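Local atomic coordinates of putative transcriptional regulator (Clostridium difficile, PDB entry 3QI7), a protein that is of unknown function but has a periplasmic-binding-protein-like fold and may be a lipoprotein that binds a small ligand such as a sugar. Residues A[128-139]-A[357-365]; A[155-163]-A[212-223]. All blocks are in the same frame, centred on the assembly; numbering follows the deposited sequence.

Contact 1: A[128-139]-A[357-365]; sequences LSQFVDVNLGVS and VLYNYQSVI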
loop_
_atom_site.group_PDB
_atom_site.type_symbol
_atom_site.label_atom_id
_atom_site.label_comp_id
_atom_site.label_asym_id
_atom_site.label_seq_id
_atom_site.Cartn_x
_atom_site.Cartn_y
_atom_site.Cartn_z
ATOM N N LEU A 128 -7.222 -0.129 17.057
ATOM C CA LEU A 128 -6.021 -0.864 16.679
ATOM C C LEU A 128 -4.841 -0.557 17.620
ATOM O O LEU A 128 -4.115 -1.462 18.051
ATOM C CB LEU A 128 -5.638 -0.527 15.238
ATOM C CG LEU A 128 -6.452 -1.149 14.097
ATOM C CD1 LEU A 128 -5.946 -0.646 12.732
ATOM C CD2 LEU A 128 -6.394 -2.679 14.103
ATOM N N SER A 129 -4.648 0.713 17.948
ATOM C CA SER A 129 -3.522 1.105 18.799
ATOM C C SER A 129 -3.648 0.496 20.196
ATOM O O SER A 129 -2.644 0.041 20.781
ATOM C CB SER A 129 -3.419 2.629 18.897
ATOM O OG SER A 129 -2.454 3.020 19.868
ATOM N N GLN A 130 -4.873 0.500 20.731
ATOM C CA GLN A 130 -5.145 -0.019 22.076
ATOM C C GLN A 130 -4.902 -1.530 22.133
ATOM O O GLN A 130 -4.320 -2.024 23.081
ATOM C CB GLN A 130 -6.594 0.305 22.498
ATOM C CG GLN A 130 -6.892 0.132 24.004
ATOM C CD GLN A 130 -8.351 0.423 24.379
ATOM O OE1 GLN A 130 -9.097 1.049 23.629
ATOM N NE2 GLN A 130 -8.750 -0.037 25.550
ATOM N N PHE A 131 -5.338 -2.256 21.099
ATOM C CA PHE A 131 -5.457 -3.739 21.218
ATOM C C PHE A 131 -4.471 -4.572 20.399
ATOM O O PHE A 131 -4.411 -5.785 20.590
ATOM C CB PHE A 131 -6.893 -4.184 20.884
ATOM C CG PHE A 131 -7.929 -3.633 21.822
ATOM C CD1 PHE A 131 -7.908 -3.961 23.161
ATOM C CD2 PHE A 131 -8.922 -2.772 21.355
ATOM C CE1 PHE A 131 -8.865 -3.438 24.034
ATOM C CE2 PHE A 131 -9.877 -2.244 22.213
ATOM C CZ PHE A 131 -9.853 -2.579 23.554
ATOM N N VAL A 132 -3.725 -3.937 19.497
ATOM C CA VAL A 132 -2.735 -4.634 18.656
ATOM C C VAL A 132 -1.360 -4.042 18.937
ATOM O O VAL A 132 -1.221 -2.807 19.064
ATOM C CB VAL A 132 -3.110 -4.508 17.144
ATOM C CG1 VAL A 132 -2.082 -5.208 16.255
ATOM C CG2 VAL A 132 -4.546 -5.038 16.888
ATOM N N ASP A 133 -0.328 -4.885 19.048
ATOM C CA ASP A 133 1.003 -4.394 19.486
ATOM C C ASP A 133 1.660 -3.343 18.545
ATOM O O ASP A 133 2.107 -2.304 19.010
ATOM C CB ASP A 133 2.002 -5.557 19.674
ATOM C CG ASP A 133 1.543 -6.577 20.698
ATOM O OD1 ASP A 133 0.948 -6.165 21.709
ATOM O OD2 ASP A 133 1.795 -7.807 20.497
ATOM N N VAL A 134 1.758 -3.659 17.242
ATOM C CA VAL A 134 2.381 -2.787 16.219
ATOM C C VAL A 134 1.398 -2.610 15.075
ATOM O O VAL A 134 0.795 -3.576 14.619
ATOM C CB VAL A 134 3.705 -3.369 15.679
ATOM C CG1 VAL A 134 4.348 -2.416 14.648
ATOM C CG2 VAL A 134 4.674 -3.642 16.832
ATOM N N ASN A 135 1.192 -1.363 14.685
ATOM C CA ASN A 135 0.221 -0.983 13.664
ATOM C C ASN A 135 0.864 -0.113 12.595
ATOM O O ASN A 135 1.422 0.927 12.893
ATOM C CB ASN A 135 -0.963 -0.279 14.320
ATOM C CG ASN A 135 -1.649 -1.168 15.346
ATOM O OD1 ASN A 135 -2.382 -2.088 14.971
ATOM N ND2 ASN A 135 -1.355 -0.954 16.639
ATOM N N LEU A 136 0.796 -0.589 11.361
ATOM C CA LEU A 136 1.396 0.041 10.215
ATOM C C LEU A 136 0.301 0.292 9.202
ATOM O O LEU A 136 -0.558 -0.571 8.982
ATOM C CB LEU A 136 2.409 -0.895 9.588
ATOM C CG LEU A 136 3.507 -1.433 10.515
ATOM C CD1 LEU A 136 4.340 -2.522 9.753
ATOM C CD2 LEU A 136 4.372 -0.307 11.020
ATOM N N GLY A 137 0.281 1.493 8.637
ATOM C CA GLY A 137 -0.771 1.861 7.717
ATOM C C GLY A 137 -0.413 3.091 6.918
ATOM O O GLY A 137 0.741 3.522 6.872
ATOM N N VAL A 138 -1.423 3.643 6.271
ATOM C CA VAL A 138 -1.267 4.849 5.485
ATOM C C VAL A 138 -2.254 5.896 5.971
ATOM O O VAL A 138 -3.380 5.569 6.337
ATOM C CB VAL A 138 -1.484 4.573 3.995
ATOM C CG1 VAL A 138 -0.428 3.586 3.480
ATOM C CG2 VAL A 138 -2.890 4.060 3.731
ATOM N N SER A 139 -1.816 7.153 5.977
ATOM C CA SER A 139 -2.662 8.281 6.335
ATOM C C SER A 139 -3.092 8.971 5.043
ATOM O O SER A 139 -2.247 9.405 4.247
ATOM C CB SER A 139 -1.898 9.235 7.254
ATOM O OG SER A 139 -2.428 10.554 7.200
ATOM N N VAL A 357 1.053 10.275 21.642
ATOM C CA VAL A 357 0.798 9.232 22.636
ATOM C C VAL A 357 0.595 7.856 22.010
ATOM O O VAL A 357 1.108 6.871 22.547
ATOM C CB VAL A 357 -0.397 9.605 23.532
ATOM C CG1 VAL A 357 -0.858 8.406 24.375
ATOM C CG2 VAL A 357 -0.019 10.805 24.410
ATOM N N LEU A 358 -0.117 7.792 20.871
ATOM C CA LEU A 358 -0.368 6.529 20.143
ATOM C C LEU A 358 0.808 6.229 19.223
ATOM O O LEU A 358 0.695 6.224 17.989
ATOM C CB LEU A 358 -1.703 6.575 19.379
ATOM C CG LEU A 358 -2.939 6.992 20.216
ATOM C CD1 LEU A 358 -4.235 6.965 19.387
ATOM C CD2 LEU A 358 -3.040 6.111 21.449
ATOM N N TYR A 359 1.950 5.974 19.854
ATOM C CA TYR A 359 3.202 5.798 19.128
ATOM C C TYR A 359 3.233 4.464 18.386
ATOM O O TYR A 359 3.991 4.298 17.418
ATOM C CB TYR A 359 4.373 5.914 20.109
ATOM C CG TYR A 359 4.437 4.745 21.026
ATOM C CD1 TYR A 359 5.089 3.580 20.636
ATOM C CD2 TYR A 359 3.790 4.759 22.249
ATOM C CE1 TYR A 359 5.124 2.475 21.440
ATOM C CE2 TYR A 359 3.817 3.657 23.073
ATOM C CZ TYR A 359 4.493 2.531 22.676
ATOM O OH TYR A 359 4.525 1.439 23.477
ATOM N N ASN A 360 2.416 3.503 18.828
ATOM C CA ASN A 360 2.439 2.173 18.237
ATOM C C ASN A 360 1.558 2.053 16.988
ATOM O O ASN A 360 1.308 0.935 16.502
ATOM C CB ASN A 360 2.125 1.072 19.257
ATOM C CG ASN A 360 0.698 1.062 19.676
ATOM O OD1 ASN A 360 0.106 2.122 19.836
ATOM N ND2 ASN A 360 0.112 -0.128 19.817
ATOM N N TYR A 361 1.094 3.189 16.470
ATOM C CA TYR A 361 0.461 3.212 15.139
ATOM C C TYR A 361 1.296 4.151 14.336
ATOM O O TYR A 361 1.414 5.312 14.696
ATOM C CB TYR A 361 -1.032 3.642 15.196
ATOM C CG TYR A 361 -1.668 3.542 13.817
ATOM C CD1 TYR A 361 -1.266 4.394 12.796
ATOM C CD2 TYR A 361 -2.620 2.567 13.517
ATOM C CE1 TYR A 361 -1.781 4.284 11.511
ATOM C CE2 TYR A 361 -3.127 2.448 12.221
ATOM C CZ TYR A 361 -2.721 3.326 11.239
ATOM O OH TYR A 361 -3.209 3.294 9.952
ATOM N N GLN A 362 1.915 3.659 13.253
ATOM C CA GLN A 362 2.837 4.472 12.472
ATOM C C GLN A 362 2.396 4.433 11.031
ATOM O O GLN A 362 2.169 3.347 10.505
ATOM C CB GLN A 362 4.263 3.924 12.591
ATOM C CG GLN A 362 4.898 4.139 14.006
ATOM C CD GLN A 362 5.452 5.529 14.249
ATOM O OE1 GLN A 362 5.784 6.248 13.302
ATOM N NE2 GLN A 362 5.628 5.897 15.539
ATOM N N SER A 363 2.180 5.601 10.421
ATOM C CA SER A 363 1.810 5.629 9.018
ATOM C C SER A 363 3.077 5.864 8.240
ATOM O O SER A 363 4.022 6.444 8.773
ATOM C CB SER A 363 0.737 6.666 8.722
ATOM O OG SER A 363 1.208 7.963 8.938
ATOM N N VAL A 364 3.094 5.431 6.984
ATOM C CA VAL A 364 4.312 5.491 6.183
ATOM C C VAL A 364 4.027 6.035 4.796
ATOM O O VAL A 364 2.965 5.783 4.247
ATOM C CB VAL A 364 5.019 4.079 6.095
ATOM C CG1 VAL A 364 4.068 2.998 5.692
ATOM C CG2 VAL A 364 6.222 4.081 5.144
ATOM N N ILE A 365 4.973 6.801 4.262
ATOM C CA ILE A 365 4.974 7.223 2.867
ATOM C C ILE A 365 6.336 6.812 2.368
ATOM O O ILE A 365 7.321 7.097 3.028
ATOM C CB ILE A 365 4.847 8.782 2.680
ATOM C CG1 ILE A 365 3.516 9.316 3.245
ATOM C CG2 ILE A 365 5.015 9.177 1.173
ATOM C CD1 ILE A 365 2.263 8.797 2.567
HETATM O O HOH W 1 0.797 7.596 5.004
#
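A parallel strand pair in the main mixed sheet of this periplasmic-binding-protein-like fold sets Asn135, Leu136 and Gly137 beside Tyr361, Gln362 and Ser363. The backbone bonds begin with Asn135 N to Asn360 O (2.9 Å) and Gln362 N to Asn135 O (2.8 Å), and the ladder runs on to Val364 N and Gly137 O. Before it starts, the amide of Asn360 grips the last turn of helix 125-131 and the loop that follows it. With CG set between the backbone N and the carbonyl carbon (chi1 71°), Asn360 ND2 gives one bond to Ser129 O (2.9 Å), on a lone pair, and another to Asp133 O, reached from above its carbonyl plane. Both acceptors lie in the amide plane, and Ser129 OG donates to Asn360 OD1 (2.7 Å); three bonds thus fix this group's rotation. Asn135 stands alongside, its amide turned 80° away. Its ND2 reaches Asn360 O and Val132 O, while OD1 bonds Ser118 on the adjoining strand. Tyr361 lays CD2 against Asn135 CB (3.4 Å) and brings its hydroxyl close to Gly137 CA, where no side chain intervenes. Past the ladder, one water accepts from Ser139 N (2.8 Å) and donates to Val364 O (2.9 Å).

Contact 2: A[155-163]-A[212-223]; sequences GAKAFIHYA and LNEDIEKQVKKY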
loop_
_atom_site.group_PDB
_atom_site.type_symbol
_atom_site.label_atom_id
_atom_site.label_comp_id
_atom_site.label_asym_id
_atom_site.label_seq_id
_atom_site.Cartn_x
_atom_site.Cartn_y
_atom_site.Cartn_z
ATOM N N GLY A 155 7.008 20.066 -11.712
ATOM C CA GLY A 155 6.718 21.166 -12.625
ATOM C C GLY A 155 5.254 21.405 -12.943
ATOM O O GLY A 155 4.938 22.149 -13.874
ATOM N N ALA A 156 4.347 20.815 -12.166
ATOM C CA ALA A 156 2.891 21.014 -12.412
ATOM C C ALA A 156 2.432 22.478 -12.262
ATOM O O ALA A 156 2.728 23.144 -11.256
ATOM C CB ALA A 156 2.074 20.134 -11.504
ATOM N N LYS A 157 1.681 22.953 -13.251
ATOM C CA LYS A 157 1.112 24.295 -13.196
ATOM C C LYS A 157 -0.369 24.266 -12.824
ATOM O O LYS A 157 -0.975 25.323 -12.604
ATOM C CB LYS A 157 1.352 25.034 -14.511
ATOM C CG LYS A 157 2.821 25.338 -14.773
ATOM C CD LYS A 157 3.479 25.993 -13.572
ATOM C CE LYS A 157 4.724 26.799 -13.979
ATOM N NZ LYS A 157 5.661 27.000 -12.825
ATOM N N ALA A 158 -0.949 23.059 -12.759
ATOM C CA ALA A 158 -2.293 22.833 -12.187
ATOM C C ALA A 158 -2.325 21.369 -11.725
ATOM O O ALA A 158 -1.518 20.553 -12.185
ATOM C CB ALA A 158 -3.423 23.121 -13.233
ATOM N N PHE A 159 -3.234 21.051 -10.806
ATOM C CA PHE A 159 -3.505 19.689 -10.369
ATOM C C PHE A 159 -4.980 19.399 -10.643
ATOM O O PHE A 159 -5.856 20.072 -10.073
ATOM C CB PHE A 159 -3.229 19.561 -8.874
ATOM C CG PHE A 159 -3.306 18.159 -8.325
ATOM C CD1 PHE A 159 -4.539 17.480 -8.188
ATOM C CD2 PHE A 159 -2.148 17.534 -7.837
ATOM C CE1 PHE A 159 -4.565 16.228 -7.635
ATOM C CE2 PHE A 159 -2.196 16.250 -7.318
ATOM C CZ PHE A 159 -3.398 15.622 -7.199
ATOM N N ILE A 160 -5.252 18.429 -11.516
ATOM C CA ILE A 160 -6.645 18.029 -11.843
ATOM C C ILE A 160 -6.982 16.757 -11.031
ATOM O O ILE A 160 -6.257 15.776 -11.117
ATOM C CB ILE A 160 -6.856 17.797 -13.371
ATOM C CG1 ILE A 160 -6.090 18.822 -14.221
ATOM C CG2 ILE A 160 -8.370 17.861 -13.738
ATOM C CD1 ILE A 160 -6.406 20.339 -13.986
ATOM N N HIS A 161 -8.038 16.812 -10.197
ATOM C CA HIS A 161 -8.515 15.679 -9.386
ATOM C C HIS A 161 -9.852 15.163 -9.903
ATOM O O HIS A 161 -10.803 15.955 -10.025
ATOM C CB HIS A 161 -8.707 16.160 -7.946
ATOM C CG HIS A 161 -9.073 15.077 -6.977
ATOM N ND1 HIS A 161 -10.366 14.592 -6.847
ATOM C CD2 HIS A 161 -8.329 14.428 -6.051
ATOM C CE1 HIS A 161 -10.383 13.670 -5.897
ATOM N NE2 HIS A 161 -9.160 13.548 -5.403
ATOM N N TYR A 162 -9.895 13.867 -10.248
ATOM C CA TYR A 162 -11.079 13.214 -10.836
ATOM C C TYR A 162 -11.591 12.126 -9.875
ATOM O O TYR A 162 -10.838 11.260 -9.456
ATOM C CB TYR A 162 -10.724 12.555 -12.186
ATOM C CG TYR A 162 -10.472 13.498 -13.326
ATOM C CD1 TYR A 162 -11.503 14.186 -13.908
ATOM C CD2 TYR A 162 -9.188 13.663 -13.856
ATOM C CE1 TYR A 162 -11.272 15.060 -14.954
ATOM C CE2 TYR A 162 -8.950 14.517 -14.898
ATOM C CZ TYR A 162 -10.003 15.221 -15.458
ATOM O OH TYR A 162 -9.759 16.075 -16.508
ATOM N N ALA A 163 -12.899 12.165 -9.587
ATOM C CA ALA A 163 -13.593 11.262 -8.661
ATOM C C ALA A 163 -15.084 11.505 -8.833
ATOM O O ALA A 163 -15.493 12.644 -9.072
ATOM C CB ALA A 163 -13.230 11.593 -7.212
ATOM N N LEU A 212 -13.605 11.332 -19.107
ATOM C CA LEU A 212 -12.216 11.644 -18.764
ATOM C C LEU A 212 -11.421 12.100 -19.979
ATOM O O LEU A 212 -10.750 13.143 -19.921
ATOM C CB LEU A 212 -11.510 10.501 -18.054
ATOM C CG LEU A 212 -11.897 10.206 -16.610
ATOM C CD1 LEU A 212 -11.345 8.820 -16.249
ATOM C CD2 LEU A 212 -11.383 11.290 -15.647
ATOM N N ASN A 213 -11.525 11.367 -21.081
ATOM C CA ASN A 213 -10.794 11.740 -22.269
ATOM C C ASN A 213 -11.109 13.152 -22.735
ATOM O O ASN A 213 -10.191 13.934 -23.054
ATOM C CB ASN A 213 -10.967 10.687 -23.368
ATOM C CG ASN A 213 -10.122 9.442 -23.091
ATOM O OD1 ASN A 213 -8.979 9.557 -22.640
ATOM N ND2 ASN A 213 -10.678 8.262 -23.344
ATOM N N GLU A 214 -12.393 13.496 -22.754
ATOM C CA GLU A 214 -12.786 14.826 -23.203
ATOM C C GLU A 214 -12.362 15.903 -22.215
ATOM O O GLU A 214 -11.870 16.945 -22.633
ATOM C CB GLU A 214 -14.282 14.895 -23.491
ATOM C CG GLU A 214 -14.685 13.989 -24.624
ATOM C CD GLU A 214 -13.968 14.313 -25.930
ATOM O OE1 GLU A 214 -13.915 15.510 -26.306
ATOM O OE2 GLU A 214 -13.461 13.364 -26.573
ATOM N N ASP A 215 -12.493 15.645 -20.915
ATOM C CA ASP A 215 -12.145 16.664 -19.914
ATOM C C ASP A 215 -10.622 16.945 -19.864
ATOM O O ASP A 215 -10.177 18.116 -19.840
ATOM C CB ASP A 215 -12.657 16.287 -18.546
ATOM C CG ASP A 215 -12.688 17.487 -17.607
ATOM O OD1 ASP A 215 -13.623 18.311 -17.759
ATOM O OD2 ASP A 215 -11.758 17.626 -16.780
ATOM N N ILE A 216 -9.841 15.869 -19.885
ATOM C CA ILE A 216 -8.377 15.974 -19.921
ATOM C C ILE A 216 -7.922 16.807 -21.104
ATOM O O ILE A 216 -7.149 17.739 -20.927
ATOM C CB ILE A 216 -7.700 14.578 -19.896
ATOM C CG1 ILE A 216 -7.971 13.899 -18.542
ATOM C CG2 ILE A 216 -6.181 14.695 -20.150
ATOM C CD1 ILE A 216 -7.651 12.447 -18.498
ATOM N N GLU A 217 -8.405 16.511 -22.306
ATOM C CA GLU A 217 -8.116 17.394 -23.435
ATOM C C GLU A 217 -8.392 18.876 -23.123
ATOM O O GLU A 217 -7.593 19.754 -23.445
ATOM C CB GLU A 217 -8.912 16.970 -24.678
ATOM C CG GLU A 217 -8.433 15.640 -25.232
ATOM C CD GLU A 217 -9.221 15.213 -26.452
ATOM O OE1 GLU A 217 -9.706 16.110 -27.180
ATOM O OE2 GLU A 217 -9.338 13.985 -26.668
ATOM N N LYS A 218 -9.510 19.137 -22.452
ATOM C CA LYS A 218 -9.893 20.504 -22.094
ATOM C C LYS A 218 -8.919 21.161 -21.144
ATOM O O LYS A 218 -8.590 22.356 -21.293
ATOM C CB LYS A 218 -11.332 20.543 -21.532
ATOM C CG LYS A 218 -12.368 20.271 -22.621
ATOM C CD LYS A 218 -13.770 20.759 -22.262
ATOM C CE LYS A 218 -14.479 19.840 -21.276
ATOM N NZ LYS A 218 -15.947 20.113 -21.305
ATOM N N GLN A 219 -8.457 20.383 -20.164
ATOM C CA GLN A 219 -7.573 20.896 -19.138
ATOM C C GLN A 219 -6.194 21.226 -19.716
ATOM O O GLN A 219 -5.586 22.232 -19.331
ATOM C CB GLN A 219 -7.471 19.925 -17.948
ATOM C CG GLN A 219 -8.827 19.560 -17.274
ATOM C CD GLN A 219 -9.563 20.722 -16.645
ATOM O OE1 GLN A 219 -9.015 21.812 -16.494
ATOM N NE2 GLN A 219 -10.824 20.483 -16.248
ATOM N N VAL A 220 -5.721 20.407 -20.660
ATOM C CA VAL A 220 -4.466 20.671 -21.382
ATOM C C VAL A 220 -4.557 21.923 -22.281
ATOM O O VAL A 220 -3.612 22.705 -22.375
ATOM C CB VAL A 220 -4.013 19.411 -22.207
ATOM C CG1 VAL A 220 -2.808 19.730 -23.118
ATOM C CG2 VAL A 220 -3.683 18.254 -21.263
ATOM N N LYS A 221 -5.698 22.140 -22.922
ATOM C CA LYS A 221 -5.890 23.369 -23.706
ATOM C C LYS A 221 -5.870 24.619 -22.833
ATOM O O LYS A 221 -5.331 25.663 -23.228
ATOM C CB LYS A 221 -7.200 23.312 -24.491
ATOM C CG LYS A 221 -7.117 22.385 -25.676
ATOM C CD LYS A 221 -8.421 22.355 -26.468
ATOM C CE LYS A 221 -8.570 21.041 -27.248
ATOM N NZ LYS A 221 -9.055 21.294 -28.614
ATOM N N LYS A 222 -6.418 24.497 -21.636
ATOM C CA LYS A 222 -6.465 25.619 -20.694
ATOM C C LYS A 222 -5.099 25.964 -20.123
ATOM O O LYS A 222 -4.684 27.127 -20.140
ATOM C CB LYS A 222 -7.406 25.311 -19.538
ATOM C CG LYS A 222 -8.842 25.415 -19.895
ATOM C CD LYS A 222 -9.705 24.834 -18.804
ATOM C CE LYS A 222 -9.322 25.398 -17.430
ATOM N NZ LYS A 222 -9.923 24.624 -16.293
ATOM N N TYR A 223 -4.389 24.955 -19.628
ATOM C CA TYR A 223 -3.114 25.152 -18.933
ATOM C C TYR A 223 -1.846 24.810 -19.699
ATOM O O TYR A 223 -0.755 25.173 -19.268
ATOM C CB TYR A 223 -3.120 24.330 -17.665
ATOM C CG TYR A 223 -4.204 24.754 -16.708
ATOM C CD1 TYR A 223 -4.031 25.851 -15.859
ATOM C CD2 TYR A 223 -5.385 24.038 -16.617
ATOM C CE1 TYR A 223 -5.019 26.218 -14.943
ATOM C CE2 TYR A 223 -6.370 24.406 -15.737
ATOM C CZ TYR A 223 -6.195 25.494 -14.906
ATOM O OH TYR A 223 -7.210 25.821 -14.039
#
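Ala158, Ile160 and Tyr162, alternate residues whose side chains turn to the same side, meet the inner side of helix 203-223 over a three-stranded parallel sheet; the helix forms the beta-alpha-beta crossover from strand 191-196 to strand 228-231 and passes over the central strand on its way. Strand 159-163 and helix 212-223 run almost antiparallel, at 165°, with 10.6 Å between their axes. The bumps grow from Ala158 through Ile160 to Tyr162. At the helix's C-terminal end Tyr223 lays its ring flat over the small methyl of Ala158, a CH-pi contact in which Ala158 CB sits 3.7 Å from the centroid of the Tyr223 ring. Ile160 CD1 lies over the seam where the Tyr223 ring edge meets the folded chain of Gln219, 3.9 Å from Gln219 OE1. The largest bump is Tyr162, whose ring enters a notch lined by Leu212, Asp215, Ile216 and Gln219. Leu212 CD2 presses on one ring face, off centre toward the rim, and comes within 3.3 Å of Tyr162 CG, a tight fit. Ile216 CG1 approaches the ring obliquely, 3.8 Å from Tyr162 CE2. Val194 and Val229 on the flanking strands also touch this tyrosine, so its ring is well enclosed. Its hydroxyl is its one polar side-chain group. Asp215 has CG anti to the backbone N (chi1 -163°), which carries the carboxylate to the ring edge with the two planes 88° apart. There Asp215 OD2 collects two donors, Gln219 NE2 arriving on the syn side but tilted out of the carboxylate plane, at 3.1 Å. The second donor is the tyrosine itself: Tyr162 OH meets the anti lone pair of Asp215 OD2 at a short 2.5 Å.

In the fold
From the N terminus, the chain first lays down strands 13-19, 57-63, 88-94 and 115-118 of the mixed sheet, then reaches 128-139, the first half of contact 1. It next builds the three-stranded sheet, where contact 2 closes a short loop of 48 residues between 155-163 and 212-223. Only after 217 intervening residues does 357-365 return to strand 134-137, so the loop of contact 1 encloses that of contact 2 and the two do not cross. Contact 1 joins strand 134-137, and with it the parallel N-terminal strands, to strand 361-370, which also pairs with 300-301 and 349-353; contact 2 seats a crossover helix on the smaller sheet. Their centres lie 36 Å apart.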